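PDB 7A9X: protein RMD9, mitochondrial from Saccharomyces cerevisiae S288C, which binds the dodecameric motif in the 3'-untranslated regions of mitochondrial mRNAs and takes part in the processing or stability of those transcripts. Local coordinates for residues A[405-409]-A[441-445]; A[473-478]-A[554-560]; A[489-493]-A[572-576]; A[544-548]-A[563-567]. One frame throughout, in Å; residues are numbered along the deposited sequence.

Contact 1. Residues A[405-409]-A[441-445]; sequences NVMLT and ILLKS. With nucleotides of chain B.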
# COMPACT_ATOMS: atom_id res chain seq x y z
N ASN A 405 2.29 14.36 10.21
CA ASN A 405 2.84 13.14 10.78
C ASN A 405 4.07 12.66 10.02
O ASN A 405 5.09 12.32 10.63
CB ASN A 405 1.77 12.04 10.81
CG ASN A 405 0.62 12.36 11.76
OD1 ASN A 405 0.76 13.18 12.66
ND2 ASN A 405 -0.51 11.69 11.56
N VAL A 406 3.99 12.64 8.68
CA VAL A 406 5.15 12.26 7.87
C VAL A 406 6.29 13.25 8.08
O VAL A 406 7.45 12.85 8.26
CB VAL A 406 4.75 12.18 6.38
CG1 VAL A 406 5.98 11.89 5.53
CG2 VAL A 406 3.69 11.11 6.17
N MET A 407 5.98 14.54 8.06
CA MET A 407 7.01 15.56 8.27
C MET A 407 7.72 15.36 9.60
O MET A 407 8.96 15.37 9.66
CB MET A 407 6.38 16.95 8.21
CG MET A 407 7.37 18.10 8.21
SD MET A 407 6.57 19.70 8.41
CE MET A 407 5.38 19.67 7.07
N LEU A 408 6.96 15.16 10.68
CA LEU A 408 7.56 14.99 12.00
C LEU A 408 8.37 13.71 12.09
O LEU A 408 9.46 13.70 12.68
CB LEU A 408 6.47 15.01 13.08
CG LEU A 408 6.94 14.82 14.52
CD1 LEU A 408 7.94 15.90 14.90
CD2 LEU A 408 5.76 14.82 15.47
N THR A 409 7.87 12.62 11.51
CA THR A 409 8.59 11.35 11.55
C THR A 409 9.96 11.48 10.90
O THR A 409 10.99 11.16 11.50
CB THR A 409 7.78 10.26 10.84
OG1 THR A 409 6.48 10.15 11.44
CG2 THR A 409 8.50 8.92 10.93
N ILE A 441 3.84 9.45 17.33
CA ILE A 441 5.06 10.00 16.76
C ILE A 441 5.67 11.04 17.69
O ILE A 441 6.90 11.12 17.84
CB ILE A 441 4.78 10.59 15.36
CG1 ILE A 441 4.25 9.50 14.43
CG2 ILE A 441 6.04 11.22 14.79
CD1 ILE A 441 3.65 10.04 13.16
N LEU A 442 4.83 11.85 18.34
CA LEU A 442 5.33 12.85 19.27
C LEU A 442 6.10 12.20 20.42
O LEU A 442 7.12 12.73 20.87
CB LEU A 442 4.18 13.70 19.81
CG LEU A 442 3.63 14.77 18.85
CD1 LEU A 442 2.29 15.29 19.34
CD2 LEU A 442 4.62 15.91 18.70
N LEU A 443 5.63 11.05 20.89
CA LEU A 443 6.39 10.30 21.89
C LEU A 443 7.66 9.73 21.28
O LEU A 443 8.74 9.83 21.88
CB LEU A 443 5.53 9.18 22.48
CG LEU A 443 6.24 8.26 23.48
CD1 LEU A 443 6.77 9.04 24.67
CD2 LEU A 443 5.31 7.15 23.94
N LYS A 444 7.56 9.14 20.09
CA LYS A 444 8.73 8.57 19.43
C LYS A 444 9.80 9.62 19.17
O LYS A 444 11.00 9.32 19.24
CB LYS A 444 8.32 7.91 18.11
CG LYS A 444 9.43 7.16 17.38
CD LYS A 444 8.99 6.78 15.98
CE LYS A 444 9.91 5.73 15.37
NZ LYS A 444 11.34 6.12 15.38
N SER A 445 9.39 10.86 18.90
CA SER A 445 10.34 11.91 18.54
C SER A 445 11.31 12.21 19.68
O SER A 445 12.43 12.67 19.42
CB SER A 445 9.59 13.18 18.15
OG SER A 445 8.78 12.96 17.00
P U B 10 3.30 3.96 5.48
OP1 U B 10 4.71 3.53 5.38
OP2 U B 10 2.30 3.06 6.11
O5' U B 10 3.28 5.35 6.27
C5' U B 10 4.28 6.34 6.05
C4' U B 10 4.13 7.48 7.02
O4' U B 10 2.81 8.05 6.89
C3' U B 10 4.24 7.11 8.50
O3' U B 10 5.59 7.10 8.95
C2' U B 10 3.38 8.15 9.20
O2' U B 10 4.13 9.34 9.44
C1' U B 10 2.31 8.45 8.14
N1 U B 10 1.04 7.73 8.40
C2 U B 10 0.03 8.43 9.03
O2 U B 10 0.15 9.59 9.39
N3 U B 10 -1.13 7.72 9.23
C4 U B 10 -1.37 6.41 8.86
O4 U B 10 -2.47 5.91 9.11
C5 U B 10 -0.28 5.76 8.21
C6 U B 10 0.86 6.43 8.00
P U B 11 6.28 5.74 9.45
OP1 U B 11 7.75 5.97 9.54
OP2 U B 11 5.77 4.63 8.61
O5' U B 11 5.71 5.54 10.93
C5' U B 11 6.07 6.43 11.97
C4' U B 11 5.29 6.14 13.23
O4' U B 11 3.89 6.48 13.02
C3' U B 11 5.26 4.69 13.68
O3' U B 11 6.43 4.29 14.37
C2' U B 11 3.99 4.64 14.53
O2' U B 11 4.22 5.21 15.81
C1' U B 11 3.07 5.58 13.75
N1 U B 11 2.23 4.84 12.78
C2 U B 11 1.14 4.14 13.27
O2 U B 11 0.85 4.09 14.46
N3 U B 11 0.40 3.49 12.32
C4 U B 11 0.63 3.47 10.96
O4 U B 11 -0.12 2.83 10.22
C5 U B 11 1.77 4.22 10.53
C6 U B 11 2.51 4.86 11.44
O HOH W 1 10.25 12.44 14.97
O HOH W 2 11.63 8.05 12.67
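Leu408 and Ile441 lie alongside one another, pointing opposite ways, the CD2 methyl of Leu408 lying 3.7 Å from CG2 of Ile441. Leu442 comes across the same leucine at about a right angle, its CD2 meeting Leu408 CD2. Ile441 is shared: CG1 stands beside the backbone N (chi1 -60°), which carries CD1 between Asn405 CB and Thr409 OG1 and turns CG1 itself to O4' of U11 of chain B. These residues are assigned to successive pentatricopeptide repeats, PPR7 and PPR8; helices 401-410 and 436-445 run nearly parallel, 11° apart with short-segment axes 10.1 Å from each other, as in the superhelical arrays of this fold. Their RNA-facing side contacts a base: Asn405 ND2 donates to O2 of U10 of chain B over 3.1 Å, while Tyr427 and Glu401 hold its amide. Thr409 OG1 bonds to Asn405 O at 2.7 Å from above the carbonyl plane, opposite the backbone N of Thr409. With an alanine here, Asn405 O would probably lose its second donor, Ile441 CD1 a neighbour, and the backbone of U11 of chain B the methyl CG2. Deeper in, Ser445 OG bonds back to Ile441 O, and a water joins that hydroxyl to Leu408 O.

Contact 2. Residues A[473-478]-A[554-560]; sequences QQYIAN and YFRATKQ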
# COMPACT_ATOMS: atom_id res chain seq x y z
N GLN A 473 -10.12 3.25 21.91
CA GLN A 473 -9.23 2.12 21.73
C GLN A 473 -9.37 1.14 22.88
O GLN A 473 -9.48 1.54 24.05
CB GLN A 473 -7.78 2.59 21.60
CG GLN A 473 -7.32 2.84 20.17
CD GLN A 473 -7.11 1.55 19.39
OE1 GLN A 473 -8.06 0.86 19.04
NE2 GLN A 473 -5.85 1.23 19.11
N GLN A 474 -9.36 -0.15 22.56
CA GLN A 474 -9.58 -1.18 23.56
C GLN A 474 -8.41 -1.28 24.52
O GLN A 474 -8.55 -1.06 25.73
CB GLN A 474 -9.84 -2.52 22.88
CG GLN A 474 -10.74 -2.42 21.66
CD GLN A 474 -10.61 -3.63 20.75
OE1 GLN A 474 -10.54 -3.49 19.53
NE2 GLN A 474 -10.59 -4.81 21.35
N TYR A 475 -7.23 -1.62 24.00
CA TYR A 475 -6.06 -1.87 24.84
C TYR A 475 -4.85 -1.19 24.20
O TYR A 475 -4.97 -0.43 23.23
CB TYR A 475 -5.86 -3.37 25.03
CG TYR A 475 -7.14 -4.11 25.38
CD1 TYR A 475 -7.70 -4.02 26.65
CD2 TYR A 475 -7.80 -4.89 24.43
CE1 TYR A 475 -8.87 -4.69 26.97
CE2 TYR A 475 -8.97 -5.56 24.74
CZ TYR A 475 -9.50 -5.46 26.01
OH TYR A 475 -10.67 -6.12 26.32
N ILE A 476 -3.67 -1.46 24.75
CA ILE A 476 -2.43 -0.85 24.29
C ILE A 476 -1.81 -1.75 23.22
O ILE A 476 -1.50 -2.91 23.48
CB ILE A 476 -1.46 -0.62 25.45
CG1 ILE A 476 -2.02 0.42 26.42
CG2 ILE A 476 -0.09 -0.20 24.93
CD1 ILE A 476 -1.08 0.75 27.56
N ALA A 477 -1.62 -1.20 22.03
CA ALA A 477 -1.09 -1.96 20.91
C ALA A 477 0.44 -1.93 20.92
O ALA A 477 1.07 -1.23 21.71
CB ALA A 477 -1.64 -1.42 19.59
N ASN A 478 1.03 -2.71 20.01
CA ASN A 478 2.49 -2.75 19.90
C ASN A 478 3.06 -1.40 19.49
O ASN A 478 4.10 -0.98 20.01
CB ASN A 478 2.91 -3.82 18.90
CG ASN A 478 2.84 -5.22 19.48
OD1 ASN A 478 2.83 -5.40 20.70
ND2 ASN A 478 2.81 -6.22 18.61
N TYR A 554 -3.31 -3.21 30.93
CA TYR A 554 -3.98 -2.60 29.80
C TYR A 554 -3.43 -3.06 28.46
O TYR A 554 -3.81 -2.50 27.42
CB TYR A 554 -3.90 -1.07 29.91
CG TYR A 554 -4.52 -0.52 31.18
CD1 TYR A 554 -5.88 -0.30 31.27
CD2 TYR A 554 -3.73 -0.23 32.28
CE1 TYR A 554 -6.45 0.21 32.42
CE2 TYR A 554 -4.29 0.27 33.44
CZ TYR A 554 -5.65 0.49 33.51
OH TYR A 554 -6.21 0.99 34.66
N PHE A 555 -2.54 -4.05 28.45
CA PHE A 555 -1.91 -4.50 27.22
C PHE A 555 -2.90 -5.27 26.35
O PHE A 555 -3.86 -5.87 26.85
CB PHE A 555 -0.71 -5.39 27.53
CG PHE A 555 0.52 -4.64 27.96
CD1 PHE A 555 0.53 -3.25 28.01
CD2 PHE A 555 1.68 -5.32 28.29
CE1 PHE A 555 1.67 -2.57 28.41
CE2 PHE A 555 2.82 -4.64 28.68
CZ PHE A 555 2.82 -3.26 28.74
N ARG A 556 -2.66 -5.26 25.04
CA ARG A 556 -3.44 -6.10 24.14
C ARG A 556 -3.25 -7.57 24.49
O ARG A 556 -4.19 -8.37 24.42
CB ARG A 556 -3.05 -5.84 22.69
CG ARG A 556 -4.21 -5.88 21.71
CD ARG A 556 -4.94 -4.55 21.67
NE ARG A 556 -5.98 -4.52 20.65
CZ ARG A 556 -6.69 -3.43 20.33
NH1 ARG A 556 -7.62 -3.50 19.39
NH2 ARG A 556 -6.45 -2.28 20.95
N ALA A 557 -2.03 -7.94 24.88
CA ALA A 557 -1.70 -9.29 25.30
C ALA A 557 -0.51 -9.22 26.24
O ALA A 557 0.37 -8.37 26.09
CB ALA A 557 -1.38 -10.20 24.10
N THR A 558 -0.49 -10.12 27.23
CA THR A 558 0.62 -10.12 28.18
C THR A 558 1.92 -10.62 27.57
O THR A 558 2.98 -10.46 28.18
CB THR A 558 0.27 -10.95 29.42
OG1 THR A 558 0.35 -12.34 29.11
CG2 THR A 558 -1.14 -10.61 29.90
N LYS A 559 1.87 -11.22 26.37
CA LYS A 559 3.08 -11.58 25.65
C LYS A 559 3.84 -10.35 25.17
O LYS A 559 5.01 -10.47 24.78
CB LYS A 559 2.74 -12.48 24.46
CG LYS A 559 3.91 -13.31 23.95
CD LYS A 559 3.49 -14.25 22.83
CE LYS A 559 4.65 -15.12 22.38
NZ LYS A 559 4.26 -16.06 21.29
N GLN A 560 3.21 -9.17 25.18
CA GLN A 560 3.93 -7.94 24.89
C GLN A 560 4.98 -7.64 25.95
O GLN A 560 5.94 -6.91 25.66
CB GLN A 560 2.95 -6.77 24.77
CG GLN A 560 1.97 -6.90 23.62
CD GLN A 560 0.96 -5.77 23.59
OE1 GLN A 560 0.65 -5.17 24.62
NE2 GLN A 560 0.44 -5.47 22.41
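Ile476 N donates to Tyr554 O over 2.9 Å, in the plane of that carbonyl, and Ile476 O receives Arg556 N at 3.0 Å. This pair of bonds straddling Phe555 makes a single beta bridge between two loops, an isolated pairing in an otherwise helical protein; it ties the turn ahead of helix 478-486 to the link between helices 540-551 and 559-563. Gln560 adds a weak bond from NE2 to the same Ile476 O, while its OE1 weakly accepts Arg556 N, so one amide touches both ends of the second bond. Arg556 bends at chi2 (83°) and lays its chain along the 473-478 loop, where NH2 makes a weak bond to Tyr475 O in the guanidinium plane. The Tyr475 ring stands almost perpendicular to that plane, 89° apart, and Arg556 CD meets the ring at its edge. Farther out, the aliphatic part of Tyr475 presses on the linker backbone, CB lying 3.3 Å from Tyr554 O. The buried Ile476 side chain is also touched by Leu481 and Tyr551. Its CG1 lies beside the backbone N (chi1 -66°), bringing CD1 to 4.1 Å from Tyr554 CB, while Ile476 CB faces CD1 of Phe555.

Contact 3. Residues A[489-493]-A[572-576]; sequences VVWSQ and YPILN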
# COMPACT_ATOMS: atom_id res chain seq x y z
N VAL A 489 14.85 3.13 25.42
CA VAL A 489 15.87 2.10 25.24
C VAL A 489 16.76 2.41 24.04
O VAL A 489 17.99 2.32 24.12
CB VAL A 489 15.21 0.72 25.11
CG1 VAL A 489 16.26 -0.37 24.96
CG2 VAL A 489 14.31 0.45 26.29
N VAL A 490 16.14 2.76 22.91
CA VAL A 490 16.91 3.01 21.69
C VAL A 490 17.82 4.22 21.87
O VAL A 490 18.97 4.22 21.44
CB VAL A 490 15.96 3.18 20.49
CG1 VAL A 490 16.75 3.33 19.20
CG2 VAL A 490 15.02 1.99 20.40
N TRP A 491 17.31 5.27 22.52
CA TRP A 491 18.14 6.44 22.81
C TRP A 491 19.30 6.08 23.72
O TRP A 491 20.43 6.51 23.49
CB TRP A 491 17.29 7.55 23.42
CG TRP A 491 18.06 8.78 23.81
CD1 TRP A 491 18.29 9.89 23.04
CD2 TRP A 491 18.70 9.03 25.07
NE1 TRP A 491 19.04 10.81 23.74
CE2 TRP A 491 19.31 10.30 24.99
CE3 TRP A 491 18.83 8.29 26.25
CZ2 TRP A 491 20.02 10.85 26.05
CZ3 TRP A 491 19.54 8.84 27.30
CH2 TRP A 491 20.13 10.11 27.19
N SER A 492 19.04 5.28 24.77
CA SER A 492 20.11 4.88 25.67
C SER A 492 21.13 4.00 24.96
O SER A 492 22.34 4.20 25.11
CB SER A 492 19.52 4.16 26.89
OG SER A 492 18.55 4.96 27.54
N GLN A 493 20.66 3.01 24.20
CA GLN A 493 21.57 2.20 23.41
C GLN A 493 22.36 3.05 22.42
O GLN A 493 23.55 2.79 22.19
CB GLN A 493 20.80 1.10 22.67
CG GLN A 493 21.68 0.14 21.86
CD GLN A 493 22.52 -0.76 22.74
OE1 GLN A 493 22.02 -1.37 23.69
NE2 GLN A 493 23.81 -0.86 22.44
N TYR A 572 18.58 -4.75 21.61
CA TYR A 572 19.18 -3.64 22.36
C TYR A 572 19.73 -4.20 23.66
O TYR A 572 19.03 -4.25 24.68
CB TYR A 572 18.15 -2.53 22.60
CG TYR A 572 17.61 -1.93 21.33
CD1 TYR A 572 18.25 -0.88 20.70
CD2 TYR A 572 16.45 -2.44 20.74
CE1 TYR A 572 17.76 -0.33 19.53
CE2 TYR A 572 15.95 -1.90 19.57
CZ TYR A 572 16.61 -0.85 18.97
OH TYR A 572 16.11 -0.31 17.80
N PRO A 573 20.99 -4.65 23.66
CA PRO A 573 21.52 -5.39 24.82
C PRO A 573 21.65 -4.56 26.08
O PRO A 573 21.86 -5.14 27.16
CB PRO A 573 22.90 -5.86 24.33
CG PRO A 573 22.82 -5.81 22.83
CD PRO A 573 21.94 -4.63 22.53
N ILE A 574 21.53 -3.23 26.01
CA ILE A 574 21.60 -2.42 27.22
C ILE A 574 20.41 -2.71 28.13
O ILE A 574 20.44 -2.36 29.32
CB ILE A 574 21.68 -0.92 26.87
CG1 ILE A 574 22.12 -0.10 28.09
CG2 ILE A 574 20.35 -0.42 26.33
CD1 ILE A 574 22.23 1.38 27.83
N LEU A 575 19.37 -3.35 27.62
CA LEU A 575 18.25 -3.75 28.46
C LEU A 575 18.59 -4.93 29.35
O LEU A 575 17.94 -5.12 30.38
CB LEU A 575 17.04 -4.07 27.58
CG LEU A 575 15.65 -3.83 28.16
CD1 LEU A 575 15.52 -2.40 28.65
CD2 LEU A 575 14.58 -4.13 27.12
N ASN A 576 19.60 -5.73 28.98
CA ASN A 576 19.94 -6.91 29.77
C ASN A 576 20.48 -6.53 31.15
O ASN A 576 20.30 -7.29 32.11
CB ASN A 576 20.97 -7.76 29.03
CG ASN A 576 20.35 -8.63 27.95
OD1 ASN A 576 19.28 -9.21 28.15
ND2 ASN A 576 21.01 -8.71 26.80
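Gln493 and Ile574 bring the backbones nearest, CA to CA 6.0 Å, where the first turn of helix 489-502 faces a short 3-10 segment at 573-575; at the other end Val489 lies across from Leu575. The contact joins that helix to the loop after helix 566-571, in the helical C-terminal region beyond the PPR repeats. Ile574 N points to the helix and donates to Gln493 OE1 over 3.0 Å, nearly along the C=O axis. A bend in the glutamine chain at chi2 (70°) curls its amide back to that N-H, and Asp497 holds the other end, NE2, which fixes the rotation of the amide. Val490 CG2 sits over one face of the Tyr572 ring in a CH-pi contact, 4.0 Å from the ring centroid, whereas Gln493 CG arrives in plane at the edge, 3.8 Å from Tyr572 CD1. At the base of the Tyr572 side chain, Val489 splits its methyls: CG1 rests on Tyr572 CB at 3.7 Å and CG2 on Leu575 CD1. Ile574 CD1 ends 4.0 Å from Ser492 CB. Tyr572 also packs on a uracil base of the bound RNA. Helix 540-551 lies alongside, Ile541 touching Ser492, Ile574 and Leu575, and Tyr544 touching Val489.

Contact 4. Residues A[544-548]-A[563-567]; sequences YLKIL and RYTTG. With nucleotides of chain B.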
# COMPACT_ATOMS: atom_id res chain seq x y z
N TYR A 544 11.14 3.47 31.48
CA TYR A 544 10.54 2.58 30.50
C TYR A 544 10.03 1.30 31.15
O TYR A 544 8.90 0.86 30.89
CB TYR A 544 11.56 2.27 29.40
CG TYR A 544 11.19 1.14 28.48
CD1 TYR A 544 10.27 1.31 27.45
CD2 TYR A 544 11.79 -0.11 28.62
CE1 TYR A 544 9.95 0.27 26.60
CE2 TYR A 544 11.47 -1.15 27.78
CZ TYR A 544 10.55 -0.96 26.77
OH TYR A 544 10.23 -1.99 25.92
N LEU A 545 10.85 0.69 32.01
CA LEU A 545 10.44 -0.54 32.68
C LEU A 545 9.36 -0.28 33.72
O LEU A 545 8.57 -1.18 34.03
CB LEU A 545 11.64 -1.22 33.32
CG LEU A 545 12.67 -1.80 32.35
CD1 LEU A 545 13.91 -2.26 33.10
CD2 LEU A 545 12.07 -2.94 31.55
N LYS A 546 9.32 0.94 34.27
CA LYS A 546 8.28 1.27 35.24
C LYS A 546 6.92 1.39 34.57
O LYS A 546 5.91 0.91 35.11
CB LYS A 546 8.64 2.56 35.97
CG LYS A 546 7.55 3.07 36.89
CD LYS A 546 7.95 4.40 37.51
CE LYS A 546 9.21 4.26 38.34
NZ LYS A 546 9.57 5.55 38.99
N ILE A 547 6.87 2.01 33.39
CA ILE A 547 5.60 2.18 32.69
C ILE A 547 5.11 0.84 32.16
O ILE A 547 3.90 0.56 32.16
CB ILE A 547 5.75 3.22 31.57
CG1 ILE A 547 6.22 4.55 32.14
CG2 ILE A 547 4.43 3.40 30.84
CD1 ILE A 547 6.51 5.60 31.10
N LEU A 548 6.03 -0.01 31.69
CA LEU A 548 5.64 -1.34 31.21
C LEU A 548 4.94 -2.13 32.31
O LEU A 548 3.85 -2.68 32.10
CB LEU A 548 6.87 -2.10 30.71
CG LEU A 548 7.43 -1.76 29.34
CD1 LEU A 548 8.55 -2.73 29.00
CD2 LEU A 548 6.34 -1.79 28.28
N ARG A 563 7.96 -9.34 24.70
CA ARG A 563 8.38 -8.69 23.46
C ARG A 563 9.17 -7.42 23.74
O ARG A 563 10.21 -7.16 23.11
CB ARG A 563 7.15 -8.39 22.60
CG ARG A 563 7.40 -7.45 21.43
CD ARG A 563 6.10 -7.10 20.73
NE ARG A 563 6.29 -6.10 19.68
CZ ARG A 563 6.38 -6.37 18.39
NH1 ARG A 563 6.56 -5.39 17.51
NH2 ARG A 563 6.30 -7.63 17.96
N TYR A 564 8.70 -6.61 24.69
CA TYR A 564 9.31 -5.32 24.99
C TYR A 564 10.23 -5.38 26.20
O TYR A 564 10.47 -4.35 26.85
CB TYR A 564 8.23 -4.26 25.18
CG TYR A 564 7.56 -3.88 23.88
CD1 TYR A 564 8.16 -2.99 23.00
CD2 TYR A 564 6.32 -4.42 23.53
CE1 TYR A 564 7.55 -2.64 21.81
CE2 TYR A 564 5.71 -4.08 22.34
CZ TYR A 564 6.32 -3.19 21.49
OH TYR A 564 5.72 -2.84 20.30
N THR A 565 10.76 -6.56 26.52
CA THR A 565 11.69 -6.71 27.63
C THR A 565 12.78 -7.70 27.25
O THR A 565 13.89 -7.30 26.86
CB THR A 565 10.95 -7.17 28.90
OG1 THR A 565 9.97 -6.19 29.26
CG2 THR A 565 11.91 -7.36 30.06
N THR A 566 12.49 -9.00 27.34
CA THR A 566 13.48 -10.00 26.98
C THR A 566 13.75 -10.00 25.48
O THR A 566 14.91 -10.06 25.05
CB THR A 566 13.03 -11.38 27.45
OG1 THR A 566 12.72 -11.33 28.85
CG2 THR A 566 14.12 -12.42 27.21
N GLY A 567 12.69 -9.94 24.66
CA GLY A 567 12.88 -9.89 23.23
C GLY A 567 13.51 -8.60 22.74
O GLY A 567 14.30 -8.62 21.79
P U B 14 7.81 -7.74 14.27
OP1 U B 14 7.02 -8.50 13.27
OP2 U B 14 7.16 -6.64 15.02
O5' U B 14 8.41 -8.78 15.32
C5' U B 14 9.18 -9.89 14.88
C4' U B 14 9.77 -10.67 16.04
O4' U B 14 10.57 -9.77 16.86
C3' U B 14 8.76 -11.33 16.98
O3' U B 14 9.29 -12.57 17.45
C2' U B 14 8.68 -10.33 18.13
O2' U B 14 8.27 -10.89 19.36
C1' U B 14 10.11 -9.81 18.20
N1 U B 14 10.22 -8.45 18.76
C2 U B 14 10.78 -8.31 20.01
O2 U B 14 11.20 -9.26 20.66
N3 U B 14 10.84 -7.02 20.48
C4 U B 14 10.40 -5.89 19.83
O4 U B 14 10.51 -4.79 20.38
C5 U B 14 9.82 -6.12 18.54
C6 U B 14 9.75 -7.36 18.06
P U B 13 8.42 -2.49 15.89
OP1 U B 13 8.12 -2.78 17.32
OP2 U B 13 9.29 -1.34 15.54
O5' U B 13 9.07 -3.79 15.24
C5' U B 13 9.23 -3.92 13.84
C4' U B 13 10.24 -4.99 13.50
O4' U B 13 11.56 -4.56 13.93
C3' U B 13 10.03 -6.32 14.20
O3' U B 13 9.10 -7.15 13.52
C2' U B 13 11.43 -6.91 14.26
O2' U B 13 11.77 -7.51 13.02
C1' U B 13 12.29 -5.65 14.44
N1 U B 13 12.61 -5.37 15.86
C2 U B 13 13.47 -6.22 16.53
O2 U B 13 13.98 -7.21 16.04
N3 U B 13 13.72 -5.86 17.84
C4 U B 13 13.22 -4.77 18.52
O4 U B 13 13.54 -4.59 19.70
C5 U B 13 12.35 -3.94 17.75
C6 U B 13 12.09 -4.26 16.48
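Tyr564, Tyr544 and Leu548 bury most of the surface at this joint, where helix 540-551 meets the break between helices 559-563 and 566-571. It is a helix-to-turn contact in the helical C-terminal region beyond the last assigned PPR repeat, and its far side receives the RNA. Tyr564 is the first residue to leave helical backbone angles, and its carbonyl, turned toward helix 540-551, accepts the Tyr544 hydroxyl over 2.5 Å, with the donor tilted 18° from the carbonyl plane. Tyr544 stretches across because its ring is anti to the backbone N (chi1 167°); the two tyrosine side chains cross at about a right angle, and OH of Tyr544 approaches the Tyr564 ring near its plane. Leu548 lies one turn on, its CG against a face of the Tyr544 ring and its CD1 3.7 Å from Thr565 OG1, a hydroxyl that Val561 O holds. The Tyr564 hydroxyl bonds to Ser482 on helix 478-486, so this residue is tied at both ends.

Arg563 stretches along the RNA side. One guanidinium face covers C5 of U14 of chain B, which lies 3.4 Å above the guanidinium plane with the base tilted to it. NH1 donates to OP2 of U14 of chain B at 2.9 Å and weakly to OP1 of U13 of chain B, while NH2 reaches the same OP2 at 3.2 Å. A leucine in its place is likely to leave both phosphates without this charged partner and C5 of the base without the group over it. Arg563 O weakly accepts N3 of U14 of chain B at 2.7 Å.

How the contacts relate
Contacts 2, 3 and 4 form one C-terminal cluster, while contact 1 lies about 21 Å from each of them, centre to centre, among the pentatricopeptide repeats. Contact 4 is the hub: its centre is about 11 Å from that of contact 3 and about 13 Å from that of contact 2. Asn478 O of contact 2 approaches Tyr564 OH of contact 4 at 2.5 Å, a probable hydrogen bond; Leu575 CD2 of contact 3 packs 3.3 Å from Thr565 O. The RNA strand runs past both regions. U10 and U11 of chain B meet contact 1, U13 and U14 of chain B contact 4, and contact 2 stands back, its nearest atom about 5 Å from the RNA.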